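Local coordinates for protein putative branched-chain amino acid ABC transporter (Chromobacterium violaceum, PDB 4PYR) that probably acts as an LppC-type lipoprotein with a periplasmic-binding-protein fold, perhaps regulating a partner enzyme, and binds glutathione in its cleft, at residues Ile7-Ser12 against Gly65-Asp70; Lys74-Val79 against Glu92-Pro97; Thr83-Ser88 against Pro97-Leu102; Leu102-Glu107 against Tyr251-Asp256; Tyr258-Gln263 against Ala271-Asp276. All blocks are in the same frame, centred on the assembly; numbering follows the deposited sequence.

Contact 1 of 5, residues Ile7-Ser12 against Gly65-Asp70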
# COMPACT_ATOMS: atom_id res chain seq x y z
N ILE A 7 15.79 -1.58 -10.63
CA ILE A 7 16.39 -2.86 -10.36
C ILE A 7 15.34 -3.75 -9.71
O ILE A 7 15.09 -3.69 -8.50
CB ILE A 7 17.61 -2.66 -9.40
CG1 ILE A 7 18.56 -1.68 -10.09
CG2 ILE A 7 18.30 -3.98 -9.18
CD1 ILE A 7 19.85 -1.39 -9.36
N LEU A 8 14.72 -4.58 -10.55
CA LEU A 8 13.57 -5.38 -10.16
C LEU A 8 13.77 -6.80 -10.69
O LEU A 8 14.55 -7.03 -11.59
CB LEU A 8 12.29 -4.78 -10.68
CG LEU A 8 11.95 -3.39 -10.14
CD1 LEU A 8 10.75 -2.77 -10.84
CD2 LEU A 8 11.73 -3.40 -8.62
N PRO A 9 13.06 -7.78 -10.09
CA PRO A 9 13.17 -9.16 -10.54
C PRO A 9 12.79 -9.38 -12.00
O PRO A 9 11.91 -8.68 -12.50
CB PRO A 9 12.19 -9.91 -9.61
CG PRO A 9 12.06 -9.05 -8.41
CD PRO A 9 12.20 -7.65 -8.90
N ALA A 10 13.47 -10.32 -12.65
CA ALA A 10 13.14 -10.75 -14.00
C ALA A 10 11.77 -11.45 -14.06
O ALA A 10 11.22 -11.91 -13.07
CB ALA A 10 14.21 -11.68 -14.54
N GLU A 11 11.21 -11.52 -15.25
CA GLU A 11 9.96 -12.27 -15.45
C GLU A 11 9.77 -13.62 -14.69
O GLU A 11 8.70 -13.84 -14.11
CB GLU A 11 9.73 -12.46 -16.94
CG GLU A 11 9.17 -11.22 -17.63
CD GLU A 11 7.65 -11.22 -17.78
OE1 GLU A 11 7.02 -12.28 -17.57
OE2 GLU A 11 7.09 -10.17 -18.15
N SER A 12 10.79 -14.48 -14.64
CA SER A 12 10.69 -15.85 -14.08
C SER A 12 10.77 -15.95 -12.56
O SER A 12 10.51 -17.03 -12.00
CB SER A 12 11.83 -16.69 -14.59
OG SER A 12 13.02 -16.24 -13.94
N GLY A 65 13.82 -0.12 -6.29
CA GLY A 65 14.08 -1.52 -6.05
C GLY A 65 15.02 -1.67 -4.88
O GLY A 65 15.59 -0.69 -4.41
N PRO A 66 15.19 -2.90 -4.41
CA PRO A 66 14.60 -4.15 -4.90
C PRO A 66 13.19 -4.42 -4.40
O PRO A 66 12.58 -3.62 -3.69
CB PRO A 66 15.53 -5.24 -4.32
CG PRO A 66 16.51 -4.57 -3.45
CD PRO A 66 16.10 -3.14 -3.30
N LEU A 67 12.68 -5.56 -4.83
CA LEU A 67 11.30 -5.94 -4.54
C LEU A 67 11.20 -7.01 -3.47
O LEU A 67 10.30 -6.93 -2.63
CB LEU A 67 10.59 -6.36 -5.81
CG LEU A 67 9.08 -6.60 -5.72
CD1 LEU A 67 8.34 -5.39 -5.17
CD2 LEU A 67 8.54 -6.94 -7.10
N SER A 68 12.07 -8.02 -3.51
CA SER A 68 11.98 -9.10 -2.53
C SER A 68 12.58 -8.72 -1.20
O SER A 68 13.58 -7.99 -1.13
CB SER A 68 12.65 -10.37 -3.03
OG SER A 68 14.07 -10.28 -3.03
N ARG A 69 11.98 -9.23 -0.14
CA ARG A 69 12.52 -9.00 1.22
C ARG A 69 13.97 -9.42 1.33
O ARG A 69 14.79 -8.68 1.84
CB ARG A 69 11.71 -9.74 2.27
CG ARG A 69 10.46 -8.99 2.72
CD ARG A 69 10.08 -9.36 4.15
N ASP A 70 14.29 -10.61 0.84
CA ASP A 70 15.64 -11.15 0.97
C ASP A 70 16.66 -10.33 0.19
O ASP A 70 17.76 -10.15 0.63
CB ASP A 70 15.69 -12.61 0.53
CG ASP A 70 16.83 -13.36 1.14
OD1 ASP A 70 16.94 -13.33 2.38
OD2 ASP A 70 17.60 -13.98 0.38

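Contact 2 of 5, residues Lys74-Val79 against Glu92-Pro97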
# COMPACT_ATOMS: atom_id res chain seq x y z
N LYS A 74 20.23 -8.37 1.73
CA LYS A 74 21.53 -8.57 1.08
C LYS A 74 22.16 -7.28 0.58
O LYS A 74 23.38 -7.18 0.52
CB LYS A 74 21.38 -9.53 -0.13
CG LYS A 74 21.08 -10.96 0.28
CD LYS A 74 20.98 -11.89 -0.93
CE LYS A 74 21.01 -13.35 -0.53
NZ LYS A 74 22.26 -13.71 0.16
N LEU A 75 21.32 -6.35 0.16
CA LEU A 75 21.75 -5.11 -0.48
C LEU A 75 22.11 -3.98 0.50
O LEU A 75 23.01 -3.21 0.23
CB LEU A 75 20.67 -4.60 -1.43
CG LEU A 75 20.96 -3.31 -2.26
CD1 LEU A 75 22.22 -3.56 -3.09
CD2 LEU A 75 19.81 -2.85 -3.13
N ALA A 76 21.36 -3.88 1.59
CA ALA A 76 21.44 -2.70 2.50
C ALA A 76 22.89 -2.20 2.81
O ALA A 76 23.17 -0.99 2.69
CB ALA A 76 20.68 -2.99 3.79
N PRO A 77 23.81 -3.11 3.11
CA PRO A 77 25.18 -2.60 3.47
C PRO A 77 25.89 -1.92 2.31
O PRO A 77 26.77 -1.09 2.54
CB PRO A 77 25.97 -3.87 3.90
CG PRO A 77 24.90 -4.87 4.25
CD PRO A 77 23.69 -4.56 3.40
N SER A 78 25.49 -2.26 1.08
CA SER A 78 26.13 -1.71 -0.12
C SER A 78 25.45 -0.45 -0.67
O SER A 78 25.94 0.20 -1.61
CB SER A 78 26.24 -2.82 -1.20
OG SER A 78 26.89 -3.95 -0.63
N VAL A 79 24.34 -0.06 -0.04
CA VAL A 79 23.54 1.07 -0.53
C VAL A 79 24.32 2.36 -0.38
O VAL A 79 24.77 2.74 0.73
CB VAL A 79 22.13 1.16 0.11
CG1 VAL A 79 21.47 2.52 -0.12
CG2 VAL A 79 21.27 0.05 -0.48
N GLU A 92 16.15 -7.59 10.02
CA GLU A 92 17.53 -8.06 9.79
C GLU A 92 18.32 -7.16 8.82
O GLU A 92 19.55 -7.19 8.81
CB GLU A 92 17.56 -9.50 9.26
CG GLU A 92 18.98 -9.95 8.89
CD GLU A 92 19.11 -11.40 8.45
OE1 GLU A 92 18.12 -12.00 7.99
OE2 GLU A 92 20.25 -11.92 8.55
N ALA A 93 17.63 -6.39 7.99
CA ALA A 93 18.32 -5.45 7.12
C ALA A 93 19.20 -4.53 7.95
O ALA A 93 18.82 -4.11 9.05
CB ALA A 93 17.34 -4.64 6.33
N ALA A 94 20.38 -4.22 7.41
CA ALA A 94 21.32 -3.29 8.03
C ALA A 94 20.77 -1.87 7.96
O ALA A 94 20.23 -1.45 6.96
CB ALA A 94 22.68 -3.36 7.34
N ALA A 95 20.93 -1.15 9.07
CA ALA A 95 20.58 0.26 9.05
C ALA A 95 21.45 0.98 8.00
O ALA A 95 22.66 0.73 7.90
CB ALA A 95 20.78 0.89 10.41
N ASN A 96 20.80 1.87 7.27
CA ASN A 96 21.43 2.61 6.17
C ASN A 96 20.55 3.79 5.81
O ASN A 96 19.41 3.62 5.38
CB ASN A 96 21.68 1.74 4.95
CG ASN A 96 22.57 2.43 3.92
OD1 ASN A 96 22.46 3.64 3.69
ND2 ASN A 96 23.43 1.66 3.27
N PRO A 97 21.06 5.01 5.98
CA PRO A 97 20.18 6.17 5.90
C PRO A 97 19.77 6.58 4.52
O PRO A 97 18.88 7.43 4.37
CB PRO A 97 21.01 7.29 6.58
CG PRO A 97 22.41 6.87 6.37
CD PRO A 97 22.36 5.38 6.59

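Contact 3 of 5, residues Thr83-Ser88 against Pro97-Leu102. With GSH (glutathione), chain B.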
# COMPACT_ATOMS: atom_id res chain seq x y z
N THR A 83 17.99 4.88 -2.25
CA THR A 83 17.43 3.67 -2.81
C THR A 83 16.07 3.43 -2.23
O THR A 83 15.89 3.41 -1.02
CB THR A 83 18.40 2.51 -2.53
OG1 THR A 83 19.63 2.82 -3.17
CG2 THR A 83 17.90 1.21 -3.06
N LEU A 84 15.10 3.34 -3.15
CA LEU A 84 13.70 3.16 -2.78
C LEU A 84 13.31 1.72 -2.99
O LEU A 84 12.83 1.33 -4.08
CB LEU A 84 12.81 4.11 -3.60
CG LEU A 84 11.38 4.12 -3.11
CD1 LEU A 84 11.18 4.78 -1.77
CD2 LEU A 84 10.58 4.82 -4.20
N ALA A 85 13.48 0.92 -1.95
CA ALA A 85 12.97 -0.45 -1.96
C ALA A 85 11.44 -0.48 -1.97
O ALA A 85 10.77 0.41 -1.46
CB ALA A 85 13.53 -1.24 -0.78
N LEU A 86 10.89 -1.55 -2.57
CA LEU A 86 9.45 -1.63 -2.69
C LEU A 86 8.88 -2.72 -1.82
O LEU A 86 7.87 -3.35 -2.14
CB LEU A 86 9.07 -1.82 -4.17
CG LEU A 86 9.50 -0.67 -5.12
CD1 LEU A 86 9.06 -0.95 -6.56
CD2 LEU A 86 8.90 0.65 -4.65
N ASN A 87 9.56 -2.95 -0.71
CA ASN A 87 9.08 -3.79 0.37
C ASN A 87 9.64 -3.22 1.65
O ASN A 87 10.48 -2.33 1.61
CB ASN A 87 9.47 -5.27 0.15
CG ASN A 87 8.68 -6.19 1.06
OD1 ASN A 87 8.90 -6.25 2.29
ND2 ASN A 87 7.73 -6.86 0.48
N SER A 88 9.17 -3.72 2.80
CA SER A 88 9.71 -3.30 4.09
C SER A 88 11.15 -3.65 4.14
O SER A 88 11.56 -4.69 3.62
CB SER A 88 9.02 -4.04 5.22
OG SER A 88 7.63 -3.77 5.18
N PRO A 97 21.06 5.01 5.98
CA PRO A 97 20.18 6.17 5.90
C PRO A 97 19.77 6.58 4.52
O PRO A 97 18.88 7.43 4.37
CB PRO A 97 21.01 7.29 6.58
CG PRO A 97 22.41 6.87 6.37
CD PRO A 97 22.36 5.38 6.59
N LYS A 98 20.38 5.95 3.50
CA LYS A 98 20.01 6.17 2.12
C LYS A 98 19.02 5.13 1.61
O LYS A 98 18.64 5.22 0.47
CB LYS A 98 21.23 6.12 1.22
CG LYS A 98 22.21 7.24 1.49
CD LYS A 98 23.33 7.12 0.47
CE LYS A 98 23.55 8.42 -0.29
NZ LYS A 98 24.60 9.20 0.40
N LEU A 99 18.66 4.18 2.46
CA LEU A 99 17.69 3.15 2.10
C LEU A 99 16.32 3.46 2.66
O LEU A 99 16.12 3.55 3.84
CB LEU A 99 18.17 1.77 2.60
CG LEU A 99 17.29 0.57 2.24
CD1 LEU A 99 17.04 0.53 0.73
CD2 LEU A 99 17.85 -0.75 2.76
N TYR A 100 15.33 3.54 1.71
CA TYR A 100 13.97 3.95 2.03
C TYR A 100 13.03 2.86 1.49
O TYR A 100 13.46 1.99 0.74
CB TYR A 100 13.62 5.28 1.31
CG TYR A 100 14.54 6.44 1.68
CD1 TYR A 100 14.22 7.26 2.73
CD2 TYR A 100 15.69 6.70 0.95
CE1 TYR A 100 15.08 8.31 3.12
CE2 TYR A 100 16.55 7.75 1.30
CZ TYR A 100 16.23 8.55 2.37
OH TYR A 100 17.06 9.60 2.73
N SER A 101 11.78 2.91 1.90
CA SER A 101 10.77 1.93 1.44
C SER A 101 9.51 2.66 1.01
O SER A 101 9.10 3.60 1.65
CB SER A 101 10.40 0.94 2.57
OG SER A 101 9.32 0.10 2.19
N LEU A 102 8.90 2.18 -0.08
CA LEU A 102 7.50 2.51 -0.41
C LEU A 102 6.83 1.18 -0.71
O LEU A 102 7.31 0.47 -1.54
CB LEU A 102 7.39 3.40 -1.64
CG LEU A 102 5.96 3.71 -2.11
CD1 LEU A 102 5.14 4.49 -1.09
CD2 LEU A 102 5.97 4.47 -3.42
N1 GSH B . 6.06 -7.45 7.83
CA1 GSH B . 4.95 -8.26 7.38
C1 GSH B . 4.38 -9.11 8.49
O11 GSH B . 3.99 -8.59 9.57
O12 GSH B . 4.26 -10.35 8.29
CB1 GSH B . 5.38 -9.15 6.20
CG1 GSH B . 5.96 -8.37 5.02
CD1 GSH B . 4.92 -7.47 4.41
OE1 GSH B . 3.85 -7.34 4.97
N2 GSH B . 5.30 -6.89 3.25
CA2 GSH B . 4.48 -5.97 2.45
C2 GSH B . 4.03 -6.67 1.20
O2 GSH B . 3.88 -7.87 1.43
CB2 GSH B . 5.27 -4.72 2.15
SG2 GSH B . 6.53 -4.47 3.39
N3 GSH B . 3.82 -6.10 -0.05
CA3 GSH B . 3.78 -4.68 -0.51
C3 GSH B . 4.54 -4.34 -1.79
O31 GSH B . 4.13 -3.42 -2.56
O32 GSH B . 5.57 -5.00 -2.07

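Contact 4 of 5, residues Leu102-Glu107 against Tyr251-Asp256. With GSH (glutathione), chain B.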
# COMPACT_ATOMS: atom_id res chain seq x y z
N LEU A 102 8.90 2.18 -0.08
CA LEU A 102 7.50 2.51 -0.41
C LEU A 102 6.83 1.18 -0.71
O LEU A 102 7.31 0.47 -1.54
CB LEU A 102 7.39 3.40 -1.64
CG LEU A 102 5.96 3.71 -2.11
CD1 LEU A 102 5.14 4.49 -1.09
CD2 LEU A 102 5.97 4.47 -3.42
N SER A 103 5.74 0.91 -0.03
CA SER A 103 5.05 -0.38 -0.20
C SER A 103 3.56 -0.21 0.07
O SER A 103 3.10 0.87 0.44
CB SER A 103 5.67 -1.43 0.75
OG SER A 103 5.26 -1.22 2.09
N LEU A 104 2.82 -1.30 -0.10
CA LEU A 104 1.39 -1.29 0.14
C LEU A 104 1.03 -1.97 1.46
O LEU A 104 -0.03 -2.56 1.58
CB LEU A 104 0.68 -1.97 -1.05
CG LEU A 104 1.06 -1.36 -2.39
CD1 LEU A 104 0.33 -2.10 -3.50
CD2 LEU A 104 0.78 0.15 -2.43
N ILE A 105 1.88 -1.83 2.47
CA ILE A 105 1.67 -2.57 3.74
C ILE A 105 0.29 -2.38 4.31
O ILE A 105 -0.17 -1.26 4.59
CB ILE A 105 2.68 -2.19 4.85
CG1 ILE A 105 2.83 -0.68 5.02
CG2 ILE A 105 4.01 -2.84 4.60
CD1 ILE A 105 3.52 -0.33 6.33
N VAL A 106 -0.38 -3.50 4.55
CA VAL A 106 -1.77 -3.46 4.93
C VAL A 106 -2.05 -2.85 6.27
O VAL A 106 -3.12 -2.25 6.46
CB VAL A 106 -2.36 -4.85 4.82
CG1 VAL A 106 -2.16 -5.33 3.38
CG2 VAL A 106 -1.75 -5.80 5.87
N GLU A 107 -1.11 -2.99 7.22
CA GLU A 107 -1.32 -2.45 8.54
C GLU A 107 -1.55 -0.95 8.48
O GLU A 107 -2.30 -0.39 9.29
CB GLU A 107 -0.12 -2.76 9.43
CG GLU A 107 -0.12 -4.16 10.03
CD GLU A 107 0.53 -5.20 9.16
OE1 GLU A 107 0.90 -4.91 8.00
OE2 GLU A 107 0.64 -6.37 9.62
N TYR A 251 0.89 -0.87 -10.60
CA TYR A 251 1.16 0.13 -11.63
C TYR A 251 1.27 1.52 -11.00
O TYR A 251 2.24 2.28 -11.27
CB TYR A 251 0.02 0.08 -12.66
CG TYR A 251 0.09 1.11 -13.77
CD1 TYR A 251 0.87 0.88 -14.92
CD2 TYR A 251 -0.64 2.29 -13.71
CE1 TYR A 251 0.89 1.80 -15.97
CE2 TYR A 251 -0.61 3.24 -14.74
CZ TYR A 251 0.14 3.00 -15.87
OH TYR A 251 0.17 3.91 -16.91
N ALA A 252 0.33 1.83 -10.11
CA ALA A 252 0.30 3.11 -9.43
C ALA A 252 1.51 3.20 -8.52
O ALA A 252 2.08 4.27 -8.38
CB ALA A 252 -0.99 3.30 -8.65
N LEU A 253 1.90 2.08 -7.92
CA LEU A 253 3.10 2.06 -7.07
C LEU A 253 4.30 2.47 -7.90
O LEU A 253 5.18 3.21 -7.42
CB LEU A 253 3.27 0.65 -6.46
CG LEU A 253 4.48 0.48 -5.54
CD1 LEU A 253 4.30 1.30 -4.30
CD2 LEU A 253 4.65 -1.00 -5.22
N GLY A 254 4.38 1.96 -9.12
CA GLY A 254 5.44 2.33 -10.07
C GLY A 254 5.50 3.82 -10.38
O GLY A 254 6.59 4.44 -10.41
N ILE A 255 4.32 4.41 -10.60
CA ILE A 255 4.26 5.84 -10.86
C ILE A 255 4.86 6.56 -9.67
O ILE A 255 5.72 7.44 -9.86
CB ILE A 255 2.82 6.31 -11.09
CG1 ILE A 255 2.35 5.76 -12.45
CG2 ILE A 255 2.69 7.82 -10.98
CD1 ILE A 255 0.89 5.96 -12.69
N ASP A 256 4.37 6.31 -8.48
CA ASP A 256 4.91 7.06 -7.30
C ASP A 256 6.37 6.74 -7.00
O ASP A 256 7.08 7.62 -6.48
CB ASP A 256 4.06 6.83 -6.08
CG ASP A 256 2.80 7.67 -6.06
OD1 ASP A 256 2.58 8.54 -6.93
OD2 ASP A 256 2.01 7.48 -5.13
N1 GSH B . 6.06 -7.45 7.83
CA1 GSH B . 4.95 -8.26 7.38
C1 GSH B . 4.38 -9.11 8.49
O11 GSH B . 3.99 -8.59 9.57
O12 GSH B . 4.26 -10.35 8.29
CB1 GSH B . 5.38 -9.15 6.20
CG1 GSH B . 5.96 -8.37 5.02
CD1 GSH B . 4.92 -7.47 4.41
OE1 GSH B . 3.85 -7.34 4.97
N2 GSH B . 5.30 -6.89 3.25
CA2 GSH B . 4.48 -5.97 2.45
C2 GSH B . 4.03 -6.67 1.20
O2 GSH B . 3.88 -7.87 1.43
CB2 GSH B . 5.27 -4.72 2.15
SG2 GSH B . 6.53 -4.47 3.39
N3 GSH B . 3.82 -6.10 -0.05
CA3 GSH B . 3.78 -4.68 -0.51
C3 GSH B . 4.54 -4.34 -1.79
O31 GSH B . 4.13 -3.42 -2.56
O32 GSH B . 5.57 -5.00 -2.07

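Contact 5 of 5, residues Tyr258-Gln263 against Ala271-Asp276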
# COMPACT_ATOMS: atom_id res chain seq x y z
N TYR A 258 8.75 6.26 -9.28
CA TYR A 258 9.40 7.15 -10.17
C TYR A 258 9.41 8.57 -9.56
O TYR A 258 10.47 9.20 -9.49
CB TYR A 258 8.70 7.22 -11.51
CG TYR A 258 9.33 8.28 -12.37
CD1 TYR A 258 10.37 7.98 -13.19
CD2 TYR A 258 8.85 9.61 -12.39
CE1 TYR A 258 10.95 8.96 -14.03
CE2 TYR A 258 9.43 10.58 -13.18
CZ TYR A 258 10.48 10.25 -13.98
OH TYR A 258 11.10 11.21 -14.76
N ARG A 259 8.25 9.04 -9.09
CA ARG A 259 8.15 10.41 -8.61
C ARG A 259 8.99 10.65 -7.39
O ARG A 259 9.64 11.70 -7.29
CB ARG A 259 6.71 10.80 -8.35
CG ARG A 259 5.84 10.70 -9.63
CD ARG A 259 4.33 10.87 -9.39
NE ARG A 259 3.99 12.18 -8.84
CZ ARG A 259 2.99 12.46 -8.03
NH1 ARG A 259 2.16 11.51 -7.60
NH2 ARG A 259 2.79 13.69 -7.65
N LEU A 260 8.95 9.70 -6.46
CA LEU A 260 9.79 9.79 -5.24
C LEU A 260 11.26 9.71 -5.55
O LEU A 260 12.06 10.46 -4.97
CB LEU A 260 9.44 8.71 -4.24
CG LEU A 260 8.24 8.91 -3.39
CD1 LEU A 260 8.09 7.65 -2.54
CD2 LEU A 260 8.41 10.11 -2.50
N ALA A 261 11.64 8.82 -6.46
CA ALA A 261 13.05 8.71 -6.87
C ALA A 261 13.57 10.01 -7.38
O ALA A 261 14.68 10.44 -7.01
CB ALA A 261 13.21 7.64 -7.93
N VAL A 262 12.79 10.71 -8.20
CA VAL A 262 13.23 12.00 -8.73
C VAL A 262 13.47 12.99 -7.58
O VAL A 262 14.46 13.71 -7.60
CB VAL A 262 12.23 12.59 -9.74
CG1 VAL A 262 12.61 14.00 -10.10
CG2 VAL A 262 12.21 11.71 -11.00
N GLN A 263 12.60 13.00 -6.57
CA GLN A 263 12.79 13.89 -5.43
C GLN A 263 14.00 13.50 -4.57
O GLN A 263 14.74 14.41 -4.06
CB GLN A 263 11.50 13.98 -4.64
CG GLN A 263 10.30 14.40 -5.50
CD GLN A 263 10.48 15.72 -6.22
OE1 GLN A 263 10.20 15.87 -7.44
NE2 GLN A 263 10.96 16.70 -5.47
N ALA A 271 13.93 12.92 4.54
CA ALA A 271 13.12 13.52 5.60
C ALA A 271 12.29 14.71 5.11
O ALA A 271 11.16 14.92 5.56
CB ALA A 271 13.97 13.87 6.82
N ALA A 272 12.83 15.44 4.13
CA ALA A 272 12.15 16.61 3.58
C ALA A 272 11.27 16.25 2.37
O ALA A 272 10.69 17.17 1.76
CB ALA A 272 13.17 17.68 3.19
N VAL A 273 11.15 14.96 2.03
CA VAL A 273 10.45 14.53 0.83
C VAL A 273 9.02 14.16 1.19
O VAL A 273 8.79 13.34 2.09
CB VAL A 273 11.16 13.35 0.13
CG1 VAL A 273 10.33 12.83 -1.04
CG2 VAL A 273 12.54 13.77 -0.37
N ARG A 274 8.08 14.83 0.53
CA ARG A 274 6.66 14.55 0.63
C ARG A 274 6.12 14.50 -0.79
O ARG A 274 6.70 15.08 -1.68
CB ARG A 274 5.95 15.65 1.40
CG ARG A 274 6.52 15.90 2.80
CD ARG A 274 5.43 16.19 3.82
NE ARG A 274 5.96 16.22 5.19
CZ ARG A 274 5.22 16.39 6.29
NH1 ARG A 274 3.91 16.56 6.20
NH2 ARG A 274 5.81 16.38 7.49
N LEU A 275 5.02 13.78 -1.01
CA LEU A 275 4.45 13.65 -2.35
C LEU A 275 2.93 13.51 -2.30
O LEU A 275 2.43 12.77 -1.48
CB LEU A 275 4.99 12.39 -3.04
CG LEU A 275 4.74 12.23 -4.55
CD1 LEU A 275 5.57 13.24 -5.30
CD2 LEU A 275 4.96 10.82 -5.09
N ASP A 276 2.24 14.22 -3.19
CA ASP A 276 0.82 13.95 -3.49
C ASP A 276 0.73 12.73 -4.40
O ASP A 276 0.54 12.83 -5.63
CB ASP A 276 0.10 15.20 -4.05
CG ASP A 276 0.64 15.69 -5.40
OD1 ASP A 276 1.84 15.54 -5.66
OD2 ASP A 276 -0.15 16.23 -6.21

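Contact 1 of 5, residues Ile7-Ser12 against Gly65-Asp70
Leu8 swings CG anti to its carbonyl carbon (chi1 -63°), which carries CD2 across to Gly65, and Leu67 turns CG anti to the backbone N (chi1 -171°), which brings its CD2 near CD of Pro9. The contact belongs to the parallel sheet of one lobe of a periplasmic-binding-protein fold, where strands 2-8 and 62-64 run side by side and each gives way to a loop. Pro9, the first residue past its strand, sets CD, and less closely CG, against Leu67: CD of Pro9 is 3.7 Å from CB of Leu67 and 4.1 Å from its CD2, the two side chains crossing at about a right angle. CD2 of Leu8 lies 4.0 Å from CA of Gly65 and 4.2 Å from CB of Leu67. Leu8 and Pro9 are also packed on Ala19 of helix 16-33, and Leu67 rests on Leu86 of the neighbouring loop, close to the bound glutathione. Gly65 has positive phi, 116°, and is followed by a cis peptide bond to Pro66, a sharp change of course just after the strand. With no side chain in the way, Gly65 offers its CA to Ile7 O at 3.4 Å, a CA-H...O contact.

Contact 2 of 5, residues Lys74-Val79 against Glu92-Pro97
Asn96 and Val79 lie obliquely across one another, the carboxamide of Asn96 pressing its ND2 to 3.5 Å from CB of Val79. CG of Asn96 stands anti to the backbone N (chi1 -169°), which carries the amide out of its loop toward the 3-10 segment 76-78. There ND2 serves two backbone carbonyls at once. Its bond to Ala76 O is short, 2.7 Å, and arrives nearly end-on to the carbonyl, although that oxygen sits 23° out of the amide plane and the N-H is bent. The bond to Val79 O is longer, 3.1 Å, but straighter, with the N-H...O angle 164° and the oxygen in the amide plane. Ala76 O also accepts the N-H of Val79, so two donors grip it. Beside these bonds the packing is made of small groups: CB of Ala76 meets CB of Ala94 at 4.1 Å and is 3.6 Å from O of Ala94, while CG of Pro77 touches CB of Ala94 at the more exposed border. The other end of the amide is held too, since OD1 of Asn96 takes the N-H of Lys98, and the rotation of the group is thereby fixed. This last bond makes an Asx turn at Asn96-Lys98, leading into strand 99-101 of the parallel sheet, and the same buried amide ties that turn to segment 76-78.

Contact 3 of 5, residues Thr83-Ser88 against Pro97-Leu102
Thr83 and Leu102, each with 71 Å² buried here, have the largest buried areas of this strand pairing. Thr83 is held to segment 97-102 through both its N and its O: N donates to Lys98 O at 2.8 Å and O accepts from Tyr100 N at 2.8 Å. CG2 of Thr83 stands anti to the backbone N (chi1 -61°, measured to OG1) and meets CD1 of Leu99 at 3.9 Å, whereas OG1 turns to Val81 O and to the hydroxyl of Tyr52. On the other face of the sheet CD1 of Leu84 sits between two neighbours, 4.0 Å from CB of Tyr100 and 4.0 Å from CB of Leu102, and helix 245-265 covers this layer. Leu102 N donates to Ala85 O at 2.9 Å. O of Leu102 lies 3.2 Å from CA of Leu86, a CA-H...O contact. Next to it, Ser101 OG donates to Asn87 O at 2.8 Å, arriving from above the carbonyl plane. The strands 83-85 and 99-101 are in register, Thr83 facing Leu99 and Ala85 facing Ser101, with a 35° twist between the short segments. They are the last two strands of the five-stranded parallel sheet of a periplasmic-binding-protein lobe; beyond it Ser101 bonds to Arg288 and Phe290, and the loop after strand 83-85 supplies Leu86, Asn87 and Ser88 to the glutathione pocket.

Contact 4 of 5, residues Leu102-Glu107 against Tyr251-Asp256
Part of the glutathione pocket is formed here, where the loop between strand 99-101 and helix 106-119 meets helix 245-265. Leu253 lies at the centre of the contact and splits its two methyls between protein and ligand. CD1 of Leu253 is 3.7 Å from both CG and CD2 of Leu102, the two side chains sliding past each other in opposite directions, and 4.1 Å from CD2 of Leu104. CD2 of Leu253 instead lies 3.6 Å from GSH O31, a carboxylate oxygen of the ligand. With its CG anti to the backbone N (chi1 -180°), Leu253 projects toward Leu102 and Leu104, touching both with CD1. One helical turn on, CB of Asp256 touches CD2 of Leu102 at 4.0 Å, while its carboxylate turns elsewhere, to Thr279, Val278 and Arg259. CB of Ser103 is directed away from the helix, and OG of Ser103 lies 3.5 Å from CB2 of glutathione. Arg137, hydrogen-bonded to glutathione, also forms a salt bridge with Glu107. Between loop and helix the contact is entirely apolar, so shape rather than polar bonding fits the two together, and Leu253 and Leu104 set aliphatic groups beside O31 of the ligand, with Leu104 N nearby.

Contact 5 of 5, residues Tyr258-Gln263 against Ala271-Asp276
Helix 258-263 and strand 274-276 run roughly antiparallel, at 146° with their short axes 9.3 Å apart, the strand passing over one flank of the helix. Arg259 carries the polar half of the contact. Its chain bends at chi3 (62°), and the guanidinium that results grips one atom with two nitrogens: NH1 donates to Asp276 O at 2.9 Å and NH2 to the same oxygen at 3.1 Å. That oxygen lies in the guanidinium plane, but both nitrogens approach from the same face of its carbonyl. NH2 also makes a weak, bent bond to Asp276 OD1 at 2.9 Å, part of a salt bridge in which the carboxylate plane is turned 73° from the guanidinium. Leu275 lies over one face of the guanidinium with CD1, 3.7 Å from NH2, and sets CD2 against CB of Arg259 at 3.7 Å. The apolar half belongs to Leu260, whose CD2 meets CG1 of Val273 at 3.6 Å and CB of Leu275 at 4.1 Å; Gln263 adds its CB against the same Val273 methyl. Arg259 has a second acidic partner, Asp256, one turn earlier on the helix. The acidic partners probably offset the charge of the buried guanidinium and of nearby Arg235, and the bonds to Asp276 fasten strand 274-277, the outermost of the mixed sheet in this chain, to helix 245-265 while Leu275 shields one side.

Contacts 1 and 3 lie on one parallel sheet, in which strands 2-8, 62-64, 83-85 and 99-101 follow in that spatial order, and they join through backbone bonds from Gly65 and Pro66. Contact 2 sits at the sheet's border, between helix 69-75 and the loop before strand 99-101; centred about 10 Å from contact 3, it shares Pro97 with it, and their segments alternate along the sequence. Leu102 passes from contact 3 into contact 4, their centres about 12 Å apart, and both touch glutathione. Contacts 4 and 5 use successive turns of helix 245-265, with centres about 13 Å apart, so residues late in the chain complete the packing round the early parallel sheet and its ligand pocket.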